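Local coordinates for protein linoleate 11-lipoxygenase (Gaeumannomyces graminis, PDB 5FX8) that oxidises linoleic and alpha-linolenic acids with molecular oxygen at a manganese centre, yielding 11S- and 13R-hydroperoxy fatty acids, at residues D161-M166 and Q246-I252; H394-D400 and Q598-W604. All blocks are in the same frame, centred on the assembly; numbering follows the deposited sequence.

In the fold
The two contacts illustrate how a short helix can tie a small sheet to distant parts of a largely helical enzyme. Both segments of contact 1 (161-166 with 246-252) precede those of contact 2 (394-400 with 598-604) in the sequence, and the contact centres are about 14 Å apart. Helix 161-166 joins them. It rests on the antiparallel sheet through strand 246-253, while M166 also touches H394 and M600, and L163 touches P601 and F602. Contact 2 then connects the start of helix 396-420 with a loop near the C-terminal end of the chain, whose last residue, V618, is a manganese ligand.

Contact 1: D161-M166 and Q246-I252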
loop_
_atom_site.group_PDB
_atom_site.type_symbol
_atom_site.label_atom_id
_atom_site.label_comp_id
_atom_site.label_asym_id
_atom_site.label_seq_id
_atom_site.Cartn_x
_atom_site.Cartn_y
_atom_site.Cartn_z
ATOM N N ASP A 161 13.922 -3.629 -24.413
ATOM C CA ASP A 161 14.821 -4.430 -23.601
ATOM C C ASP A 161 15.413 -3.595 -22.490
ATOM O O ASP A 161 15.664 -4.104 -21.397
ATOM C CB ASP A 161 15.933 -5.036 -24.458
ATOM C CG ASP A 161 15.474 -6.240 -25.278
ATOM O OD1 ASP A 161 14.671 -7.042 -24.777
ATOM O OD2 ASP A 161 15.936 -6.415 -26.423
ATOM N N LEU A 162 15.660 -2.313 -22.756
ATOM C CA LEU A 162 16.193 -1.440 -21.718
ATOM C C LEU A 162 15.201 -1.293 -20.576
ATOM O O LEU A 162 15.591 -1.229 -19.409
ATOM C CB LEU A 162 16.553 -0.074 -22.291
ATOM C CG LEU A 162 17.047 0.953 -21.265
ATOM C CD1 LEU A 162 18.404 0.611 -20.791
ATOM C CD2 LEU A 162 17.051 2.331 -21.814
ATOM N N LEU A 163 13.914 -1.244 -20.891
ATOM C CA LEU A 163 12.925 -1.224 -19.833
ATOM C C LEU A 163 12.908 -2.537 -19.071
ATOM O O LEU A 163 12.625 -2.546 -17.873
ATOM C CB LEU A 163 11.552 -0.918 -20.418
ATOM C CG LEU A 163 10.286 -0.944 -19.561
ATOM C CD1 LEU A 163 9.285 -0.028 -20.172
ATOM C CD2 LEU A 163 9.686 -2.325 -19.468
ATOM N N PHE A 164 13.187 -3.658 -19.735
ATOM C CA PHE A 164 13.138 -4.934 -19.038
ATOM C C PHE A 164 14.328 -5.102 -18.109
ATOM O O PHE A 164 14.208 -5.706 -17.039
ATOM C CB PHE A 164 13.093 -6.093 -20.024
ATOM C CG PHE A 164 13.226 -7.419 -19.367
ATOM C CD1 PHE A 164 12.173 -7.948 -18.633
ATOM C CD2 PHE A 164 14.411 -8.119 -19.438
ATOM C CE1 PHE A 164 12.297 -9.161 -18.001
ATOM C CE2 PHE A 164 14.544 -9.323 -18.817
ATOM C CZ PHE A 164 13.485 -9.854 -18.100
ATOM N N SER A 165 15.489 -4.610 -18.508
ATOM C CA SER A 165 16.642 -4.716 -17.631
ATOM C C SER A 165 16.586 -3.676 -16.512
ATOM O O SER A 165 16.862 -3.991 -15.351
ATOM C CB SER A 165 17.913 -4.580 -18.451
ATOM O OG SER A 165 17.854 -3.368 -19.160
ATOM N N MET A 166 16.195 -2.448 -16.827
ATOM C CA MET A 166 16.187 -1.410 -15.803
ATOM C C MET A 166 15.191 -1.670 -14.669
ATOM O O MET A 166 15.380 -1.134 -13.581
ATOM C CB MET A 166 15.900 -0.059 -16.435
ATOM C CG MET A 166 17.074 0.512 -17.159
ATOM S SD MET A 166 18.548 0.394 -16.173
ATOM C CE MET A 166 18.472 1.984 -15.386
ATOM N N GLN A 246 24.946 1.101 -20.953
ATOM C CA GLN A 246 23.598 0.760 -20.557
ATOM C C GLN A 246 23.553 -0.638 -19.960
ATOM O O GLN A 246 24.241 -1.545 -20.428
ATOM C CB GLN A 246 22.659 0.872 -21.739
ATOM C CG GLN A 246 22.281 2.288 -22.081
ATOM C CD GLN A 246 21.244 2.297 -23.156
ATOM O OE1 GLN A 246 21.221 1.395 -23.987
ATOM N NE2 GLN A 246 20.366 3.300 -23.142
ATOM N N PHE A 247 22.758 -0.780 -18.900
ATOM C CA PHE A 247 22.476 -2.063 -18.267
ATOM C C PHE A 247 21.424 -2.796 -19.099
ATOM O O PHE A 247 20.333 -2.269 -19.326
ATOM C CB PHE A 247 22.003 -1.806 -16.838
ATOM C CG PHE A 247 21.729 -3.025 -16.057
ATOM C CD1 PHE A 247 22.746 -3.736 -15.492
ATOM C CD2 PHE A 247 20.445 -3.460 -15.869
ATOM C CE1 PHE A 247 22.487 -4.857 -14.782
ATOM C CE2 PHE A 247 20.208 -4.578 -15.151
ATOM C CZ PHE A 247 21.236 -5.270 -14.612
ATOM N N LEU A 248 21.735 -3.995 -19.563
ATOM C CA LEU A 248 20.939 -4.616 -20.611
ATOM C C LEU A 248 20.690 -6.098 -20.355
ATOM O O LEU A 248 21.441 -6.755 -19.629
ATOM C CB LEU A 248 21.631 -4.438 -21.975
ATOM C CG LEU A 248 21.597 -3.082 -22.663
ATOM C CD1 LEU A 248 22.335 -3.206 -23.948
ATOM C CD2 LEU A 248 20.202 -2.665 -22.958
ATOM N N PRO A 249 19.643 -6.655 -20.951
ATOM C CA PRO A 249 19.427 -8.098 -20.859
ATOM C C PRO A 249 20.359 -8.867 -21.773
ATOM O O PRO A 249 20.676 -8.443 -22.885
ATOM C CB PRO A 249 17.970 -8.261 -21.310
ATOM C CG PRO A 249 17.740 -7.172 -22.233
ATOM C CD PRO A 249 18.574 -6.001 -21.731
ATOM N N LEU A 250 20.803 -10.019 -21.281
ATOM C CA LEU A 250 21.646 -10.902 -22.073
ATOM C C LEU A 250 20.944 -12.223 -22.367
ATOM O O LEU A 250 20.675 -12.515 -23.528
ATOM C CB LEU A 250 22.994 -11.116 -21.365
ATOM C CG LEU A 250 24.153 -11.542 -22.267
ATOM C CD1 LEU A 250 25.509 -11.211 -21.676
ATOM C CD2 LEU A 250 24.095 -13.002 -22.558
ATOM N N ALA A 251 20.617 -13.026 -21.360
ATOM C CA ALA A 251 19.975 -14.309 -21.603
ATOM C C ALA A 251 18.989 -14.618 -20.486
ATOM O O ALA A 251 19.054 -14.051 -19.397
ATOM C CB ALA A 251 21.007 -15.429 -21.721
ATOM N N ILE A 252 18.071 -15.533 -20.769
ATOM C CA ILE A 252 17.093 -16.000 -19.798
ATOM C C ILE A 252 17.006 -17.510 -19.917
ATOM O O ILE A 252 16.750 -18.032 -21.002
ATOM C CB ILE A 252 15.710 -15.354 -20.017
ATOM C CG1 ILE A 252 15.796 -13.840 -19.832
ATOM C CG2 ILE A 252 14.681 -15.930 -19.053
ATOM C CD1 ILE A 252 14.505 -13.097 -20.099
#
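S165 and F247 form the one hydrogen bond across this contact: S165 OG donates to F247 O at 2.7 Å. The serine OG sits between its own backbone N and carbonyl carbon (chi1 56°), a rotation that turns the hydroxyl to the strand. The approach is bent, with an angle of 129° at the oxygen, and the donor stands out of the carbonyl plane. The serine CH2 also lies against the strand, with S165 CB 3.6 Å from P249 CD. On one flank P249 CG meets D161 CB at 3.6 Å, the two side chains set roughly perpendicular, and P249 CB lies at the edge of the F164 ring. I252 CD1 approaches that ring obliquely, 3.9 Å from F164 CZ. On the other flank L162 crosses the Q246 side chain, L162 CD2 being 3.7 Å from Q246 NE2. M166 SD lies 5.5 Å from the centroid of the F247 ring, approaching it obliquely in a Met-aromatic contact, and S165 O meets the edge of that ring. The axes of segments 161-166 and 246-252 stand at 94° to each other, a short helix laid across one strand of an antiparallel sheet. Farther along this strand L250 and A251 both face L237, a classic beta bulge. In the second shell, helix 268-305 holds D161 OD1 by a hydrogen bond from W271 and a salt bridge to K275, while F213 meets the F247 ring edge-to-face.

Contact 2: H394-D400 and Q598-W604; sequences HFPFYED and QGMPFVW
G599 CA sits over the centre of one face of the H394 ring, a CH-pi contact at 4.2 Å from G599 CA to the ring centroid and only 7° off the ring normal, made possible by a residue without a side chain. The W604 indole instead leads with its six-membered ring: W604 CH2 lies near the plane of the F397 ring at its edge, and 3.8 Å from F397 CA. W604 CG is anti to the backbone N (chi1 -179°), which extends the indole toward the first turn of helix 396-420. D400 OD2 lies beside W604 CZ3, with the carboxylate and indole planes nearly parallel, 10° apart.

Between the imidazole and the indole, P396 fills the middle. P396 CB is 3.6 Å from Q598 CD, while P396 CG and the CE methyl of the extended M600 side chain meet tip to tip. The amide of Q598 is tied to the helix by water: a single molecule donates to Q598 OE1 at 2.7 Å and to E399 OE1 at 2.6 Å. E399 uses its other oxygen within the turn, F395 N donating to E399 OE2 at 3.1 Å from above the carboxylate plane. D400 OD2 has its strong partner in R589, which pairs with it in a salt bridge and also donates to W604 O, an arrangement consistent with R589 holding the carboxylate beside the indole.

Outward, F397 packs on W472 and V480 of helix 460-481, its side chain about 10 Å from that of the manganese ligand H478. The whole is a helix N-terminus, with F395 at the N-cap and P396 in the first turn, flanked by a C-terminal loop of the helical lipoxygenase fold.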
loop_
_atom_site.group_PDB
_atom_site.type_symbol
_atom_site.label_atom_id
_atom_site.label_comp_id
_atom_site.label_asym_id
_atom_site.label_seq_id
_atom_site.Cartn_x
_atom_site.Cartn_y
_atom_site.Cartn_z
ATOM N N HIS A 394 23.123 4.215 -13.899
ATOM C CA HIS A 394 21.789 4.626 -13.471
ATOM C C HIS A 394 21.215 3.568 -12.551
ATOM O O HIS A 394 21.078 2.411 -12.947
ATOM C CB HIS A 394 20.863 4.822 -14.661
ATOM C CG HIS A 394 21.274 5.931 -15.564
ATOM N ND1 HIS A 394 21.120 7.258 -15.224
ATOM C CD2 HIS A 394 21.840 5.917 -16.792
ATOM C CE1 HIS A 394 21.575 8.013 -16.206
ATOM N NE2 HIS A 394 22.022 7.224 -17.165
ATOM N N PHE A 395 20.883 3.971 -11.334
ATOM C CA PHE A 395 20.294 3.090 -10.328
ATOM C C PHE A 395 19.185 3.895 -9.666
ATOM O O PHE A 395 19.362 4.462 -8.582
ATOM C CB PHE A 395 21.357 2.616 -9.337
ATOM C CG PHE A 395 20.948 1.447 -8.489
ATOM C CD1 PHE A 395 19.636 1.025 -8.424
ATOM C CD2 PHE A 395 21.888 0.791 -7.728
ATOM C CE1 PHE A 395 19.286 -0.007 -7.641
ATOM C CE2 PHE A 395 21.537 -0.260 -6.942
ATOM C CZ PHE A 395 20.244 -0.660 -6.891
ATOM N N PRO A 396 18.027 4.001 -10.321
ATOM C CA PRO A 396 17.002 4.932 -9.831
ATOM C C PRO A 396 16.501 4.607 -8.443
ATOM O O PRO A 396 16.244 5.527 -7.659
ATOM C CB PRO A 396 15.903 4.806 -10.889
ATOM C CG PRO A 396 16.586 4.402 -12.061
ATOM C CD PRO A 396 17.686 3.494 -11.653
ATOM N N PHE A 397 16.387 3.331 -8.095
ATOM C CA PHE A 397 16.008 3.007 -6.731
ATOM C C PHE A 397 17.026 3.536 -5.738
ATOM O O PHE A 397 16.657 4.107 -4.724
ATOM C CB PHE A 397 15.833 1.509 -6.571
ATOM C CG PHE A 397 15.849 1.061 -5.167
ATOM C CD1 PHE A 397 14.712 1.128 -4.393
ATOM C CD2 PHE A 397 16.998 0.575 -4.607
ATOM C CE1 PHE A 397 14.734 0.714 -3.115
ATOM C CE2 PHE A 397 17.013 0.169 -3.322
ATOM C CZ PHE A 397 15.882 0.236 -2.579
ATOM N N TYR A 398 18.309 3.347 -6.008
ATOM C CA TYR A 398 19.335 3.822 -5.099
ATOM C C TYR A 398 19.300 5.340 -4.969
ATOM O O TYR A 398 19.511 5.875 -3.883
ATOM C CB TYR A 398 20.692 3.336 -5.592
ATOM C CG TYR A 398 21.858 3.674 -4.734
ATOM C CD1 TYR A 398 21.725 3.798 -3.366
ATOM C CD2 TYR A 398 23.101 3.875 -5.294
ATOM C CE1 TYR A 398 22.777 4.096 -2.600
ATOM C CE2 TYR A 398 24.159 4.181 -4.530
ATOM C CZ TYR A 398 23.997 4.290 -3.185
ATOM O OH TYR A 398 25.060 4.608 -2.397
ATOM N N GLU A 399 19.022 6.060 -6.047
ATOM C CA GLU A 399 19.080 7.512 -5.962
ATOM C C GLU A 399 17.880 8.063 -5.205
ATOM O O GLU A 399 18.027 8.882 -4.289
ATOM C CB GLU A 399 19.174 8.106 -7.371
ATOM C CG GLU A 399 20.437 7.704 -8.147
ATOM C CD GLU A 399 20.218 7.480 -9.662
ATOM O OE1 GLU A 399 19.193 7.925 -10.232
ATOM O OE2 GLU A 399 21.102 6.863 -10.300
ATOM N N ASP A 400 16.683 7.605 -5.567
ATOM C CA ASP A 400 15.495 7.977 -4.807
ATOM C C ASP A 400 15.596 7.543 -3.349
ATOM O O ASP A 400 15.259 8.315 -2.446
ATOM C CB ASP A 400 14.258 7.395 -5.480
ATOM C CG ASP A 400 13.844 8.206 -6.671
ATOM O OD1 ASP A 400 14.444 9.276 -6.818
ATOM O OD2 ASP A 400 12.942 7.830 -7.451
ATOM N N GLN A 598 15.223 8.933 -15.696
ATOM C CA GLN A 598 16.288 8.292 -14.921
ATOM C C GLN A 598 16.953 7.186 -15.718
ATOM O O GLN A 598 17.328 6.154 -15.174
ATOM C CB GLN A 598 15.784 7.716 -13.604
ATOM C CG GLN A 598 14.906 8.617 -12.826
ATOM C CD GLN A 598 14.313 7.911 -11.645
ATOM O OE1 GLN A 598 14.803 8.037 -10.528
ATOM N NE2 GLN A 598 13.251 7.152 -11.882
ATOM N N GLY A 599 17.054 7.373 -17.023
ATOM C CA GLY A 599 17.731 6.400 -17.853
ATOM C C GLY A 599 16.894 5.210 -18.227
ATOM O O GLY A 599 17.445 4.164 -18.537
ATOM N N MET A 600 15.575 5.353 -18.214
ATOM C CA MET A 600 14.625 4.270 -18.341
ATOM C C MET A 600 13.492 4.674 -19.259
ATOM O O MET A 600 13.080 5.830 -19.260
ATOM C CB MET A 600 13.992 3.904 -17.000
ATOM C CG MET A 600 14.849 3.260 -16.011
ATOM S SD MET A 600 13.895 2.787 -14.555
ATOM C CE MET A 600 15.191 1.921 -13.795
ATOM N N PRO A 601 12.905 3.726 -19.952
ATOM C CA PRO A 601 11.784 4.047 -20.835
ATOM C C PRO A 601 10.439 4.133 -20.139
ATOM O O PRO A 601 9.402 4.064 -20.805
ATOM C CB PRO A 601 11.801 2.891 -21.842
ATOM C CG PRO A 601 13.132 2.294 -21.716
ATOM C CD PRO A 601 13.511 2.439 -20.302
ATOM N N PHE A 602 10.437 4.263 -18.814
ATOM C CA PHE A 602 9.210 4.503 -18.067
ATOM C C PHE A 602 9.505 5.406 -16.884
ATOM O O PHE A 602 10.638 5.510 -16.419
ATOM C CB PHE A 602 8.532 3.202 -17.594
ATOM C CG PHE A 602 9.300 2.433 -16.557
ATOM C CD1 PHE A 602 10.350 1.591 -16.922
ATOM C CD2 PHE A 602 8.937 2.503 -15.230
ATOM C CE1 PHE A 602 11.042 0.868 -15.980
ATOM C CE2 PHE A 602 9.615 1.785 -14.297
ATOM C CZ PHE A 602 10.682 0.956 -14.669
ATOM N N VAL A 603 8.456 6.063 -16.409
ATOM C CA VAL A 603 8.536 6.954 -15.265
ATOM C C VAL A 603 8.208 6.170 -14.011
ATOM O O VAL A 603 7.127 5.593 -13.897
ATOM C CB VAL A 603 7.580 8.137 -15.419
ATOM C CG1 VAL A 603 7.639 8.954 -14.205
ATOM C CG2 VAL A 603 7.954 8.948 -16.615
ATOM N N TRP A 604 9.131 6.168 -13.061
ATOM C CA TRP A 604 9.033 5.383 -11.844
ATOM C C TRP A 604 8.934 6.343 -10.666
ATOM O O TRP A 604 9.725 7.288 -10.570
ATOM C CB TRP A 604 10.245 4.460 -11.734
ATOM C CG TRP A 604 10.256 3.587 -10.543
ATOM C CD1 TRP A 604 9.503 2.471 -10.345
ATOM C CD2 TRP A 604 11.061 3.743 -9.380
ATOM N NE1 TRP A 604 9.782 1.932 -9.128
ATOM C CE2 TRP A 604 10.733 2.696 -8.510
ATOM C CE3 TRP A 604 12.019 4.672 -8.983
ATOM C CZ2 TRP A 604 11.336 2.547 -7.263
ATOM C CZ3 TRP A 604 12.620 4.531 -7.740
ATOM C CH2 TRP A 604 12.281 3.475 -6.900
HETATM O O HOH W 1 17.060 9.441 -9.943
#